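Local coordinates for water stress and hypersensitive response domain-containing protein (Archaeoglobus fulgidus DSM 4304, PDB 3BUT), which is of unknown function but belongs to the late embryogenesis abundant LEA_2 family and may bind lipids, at residues T14-T18 with R74-S78. The protein carries 4 engineered substitutions. Sequence-based numbering, arbitrary orientation. Where two conformers were deposited one is given.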
ATOM      1  N   THR A  14      -0.456  -2.452  13.300  1.00 32.71           N
ATOM      2  CA  THR A  14      -1.485  -1.515  13.730  1.00 25.20           C
ATOM      3  C   THR A  14      -1.722  -0.515  12.605  1.00 28.73           C
ATOM      4  O   THR A  14      -1.166  -0.662  11.512  1.00 30.25           O
ATOM      5  CB  THR A  14      -1.053  -0.758  14.996  1.00 24.10           C
ATOM      6  OG1 THR A  14       0.158  -0.038  14.729  1.00 27.34           O
ATOM      7  CG2 THR A  14      -0.823  -1.723  16.154  1.00 24.10           C
ATOM      8  N   ASP A  15      -2.536   0.503  12.873  1.00 35.88           N
ATOM      9  CA  ASP A  15      -2.767   1.568  11.899  1.00 42.86           C
ATOM     10  C   ASP A  15      -1.614   2.585  11.840  1.00 43.62           C
ATOM     11  O   ASP A  15      -1.482   3.317  10.855  1.00 39.63           O
ATOM     12  CB  ASP A  15      -4.116   2.259  12.145  1.00 45.56           C
ATOM     13  CG  ASP A  15      -4.182   2.986  13.481  1.00 52.53           C
ATOM     14  OD1 ASP A  15      -3.462   2.600  14.428  1.00 46.75           O
ATOM     15  OD2 ASP A  15      -4.975   3.946  13.581  1.00 62.32           O
ATOM     16  N   SER A  16      -0.781   2.607  12.885  1.00 44.29           N
ATOM     17  CA  SER A  16       0.349   3.539  12.977  1.00 45.75           C
ATOM     18  C   SER A  16       1.702   2.923  12.599  1.00 46.96           C
ATOM     19  O   SER A  16       2.587   3.622  12.100  1.00 55.26           O
ATOM     20  CB  SER A  16       0.435   4.144  14.381  1.00 41.67           C
ATOM     21  OG  SER A  16       0.940   3.201  15.310  1.00 40.00           O
ATOM     22  N   GLN A  17       1.870   1.627  12.847  1.00 36.45           N
ATOM     23  CA  GLN A  17       3.144   0.974  12.577  1.00 27.54           C
ATOM     24  C   GLN A  17       2.970  -0.455  12.073  1.00 27.98           C
ATOM     25  O   GLN A  17       2.064  -1.172  12.504  1.00 33.49           O
ATOM     26  CB  GLN A  17       4.035   1.009  13.822  1.00 27.38           C
ATOM     27  CG  GLN A  17       5.518   1.184  13.513  1.00 39.24           C
ATOM     28  CD  GLN A  17       6.371   1.415  14.751  1.00 41.29           C
ATOM     29  OE1 GLN A  17       6.259   0.696  15.743  1.00 57.26           O
ATOM     30  NE2 GLN A  17       7.243   2.416  14.688  1.00 35.37           N
ATOM     31  N   THR A  18       3.844  -0.849  11.150  1.00 26.55           N
ATOM     32  CA  THR A  18       3.842  -2.188  10.557  1.00 20.73           C
ATOM     33  C   THR A  18       5.135  -2.900  10.945  1.00 18.64           C
ATOM     34  O   THR A  18       6.218  -2.347  10.774  1.00 24.48           O
ATOM     35  CB  THR A  18       3.733  -2.111   9.006  1.00 24.88           C
ATOM     36  OG1 THR A  18       2.557  -1.381   8.635  1.00 33.53           O
ATOM     37  CG2 THR A  18       3.694  -3.501   8.368  1.00 30.65           C
ATOM     38  N   ARG A  74      10.457  -2.475  12.046  1.00 20.71           N
ATOM     39  CA  ARG A  74       9.260  -1.644  12.120  1.00 25.24           C
ATOM     40  C   ARG A  74       9.260  -0.519  11.094  1.00 25.29           C
ATOM     41  O   ARG A  74      10.260   0.168  10.911  1.00 23.57           O
ATOM     42  CB  ARG A  74       9.070  -1.077  13.528  1.00 25.37           C
ATOM     43  CG  ARG A  74       8.769  -2.132  14.590  1.00 38.14           C
ATOM     44  CD  ARG A  74       8.852  -1.544  15.994  1.00 48.34           C
ATOM     45  NE  ARG A  74       9.076  -2.577  17.004  1.00 45.50           N
ATOM     46  CZ  ARG A  74      10.271  -3.045  17.357  1.00 58.97           C
ATOM     47  NH1 ARG A  74      10.362  -3.989  18.285  1.00 46.00           N
ATOM     48  NH2 ARG A  74      11.379  -2.583  16.783  1.00 51.99           N
ATOM     49  N   LEU A  75       8.119  -0.340  10.437  1.00 28.86           N
ATOM     50  CA  LEU A  75       7.941   0.710   9.445  1.00 28.75           C
ATOM     51  C   LEU A  75       6.966   1.763   9.947  1.00 26.57           C
ATOM     52  O   LEU A  75       5.795   1.469  10.193  1.00 35.26           O
ATOM     53  CB  LEU A  75       7.426   0.139   8.120  1.00 29.10           C
ATOM     54  CG  LEU A  75       8.248  -0.892   7.353  1.00 19.47           C
ATOM     55  CD1 LEU A  75       7.820  -2.290   7.717  1.00 34.39           C
ATOM     56  CD2 LEU A  75       8.033  -0.668   5.878  1.00 37.19           C
ATOM     57  N   ASN A  76       7.468   2.984  10.105  1.00 35.78           N
ATOM     58  CA  ASN A  76       6.634   4.154  10.342  1.00 42.45           C
ATOM     59  C   ASN A  76       5.875   4.466   9.050  1.00 44.13           C
ATOM     60  O   ASN A  76       6.489   4.646   7.991  1.00 45.65           O
ATOM     61  CB  ASN A  76       7.511   5.336  10.783  1.00 51.44           C
ATOM     62  CG  ASN A  76       6.737   6.646  10.909  1.00 60.52           C
ATOM     63  OD1 ASN A  76       7.118   7.654  10.316  1.00 55.81           O
ATOM     64  ND2 ASN A  76       5.657   6.636  11.688  1.00 61.36           N
ATOM     65  N   ASN A  77       4.550   4.526   9.141  1.00 47.76           N
ATOM     66  CA  ASN A  77       3.708   4.680   7.962  0.50 43.90           C
ATOM     67  C   ASN A  77       3.792   6.045   7.287  1.00 42.16           C
ATOM     68  O   ASN A  77       3.488   6.183   6.102  1.00 44.44           O
ATOM     69  CB  ASN A  77       2.252   4.348   8.295  0.50 40.07           C
ATOM     70  CG  ASN A  77       2.103   3.002   8.980  0.50 32.55           C
ATOM     71  OD1 ASN A  77       2.683   2.006   8.547  0.50 22.02           O
ATOM     72  ND2 ASN A  77       1.326   2.968  10.055  0.50 36.83           N
ATOM     73  N   SER A  78       4.206   7.051   8.050  1.00 41.38           N
ATOM     74  CA  SER A  78       4.381   8.408   7.513  1.00 42.78           C
ATOM     75  C   SER A  78       5.458   8.461   6.418  1.00 44.66           C
ATOM     76  O   SER A  78       5.326   9.198   5.437  1.00 43.81           O
ATOM     77  CB  SER A  78       4.709   9.394   8.635  1.00 41.55           C
ATOM     78  OG  SER A  78       4.817  10.715   8.136  1.00 43.56           O
TER
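The side-chain amide of Gln17 and the guanidinium of Arg74 are turned 50° against each other. Gln17 OE1 lies at the edge of the guanidinium, near its plane. The contact is made by the methylenes of Arg74, not by its guanidinium: Gln17 OE1 meets Arg74 CD at 3.4 Å and Gln17 CD rests near Arg74 CB. Gln17 is extended beyond CG, which carries its amide across the CB to CD part of Arg74, met at a slant. The CG of Gln17 sits 3.3 Å from Leu75 O. With an alanine here, Arg74 CB and CD are likely to lose the amide that packs against them. Arg74 also has a long, weak ion pair with Glu55.

The backbones are joined by two bonds. Leu75 N donates to Thr18 O at 2.8 Å, nearly straight, and Thr18 N donates to Leu75 O at 3.2 Å. On the face opposite Gln17, Thr18 and Leu75 are buried, and Leu75 CD1 lies 3.5 Å from Thr18 O. Trp84 of the second subunit packs on Thr18. The amide of Asn77 points to the Ser16 carbonyl. A weak hydrogen bond from Thr18 OG1 to Asn77 OD1 is doubtful, since Asn77 has two conformers.

Thr14 OG1 accepts from Gln17 N at 3.0 Å, an ST motif that shapes the turn before the strand. The whole is an antiparallel strand pairing, 17-27 beside 66-76, at one end of a three-stranded sheet in this beta-rich LEA_2 protein.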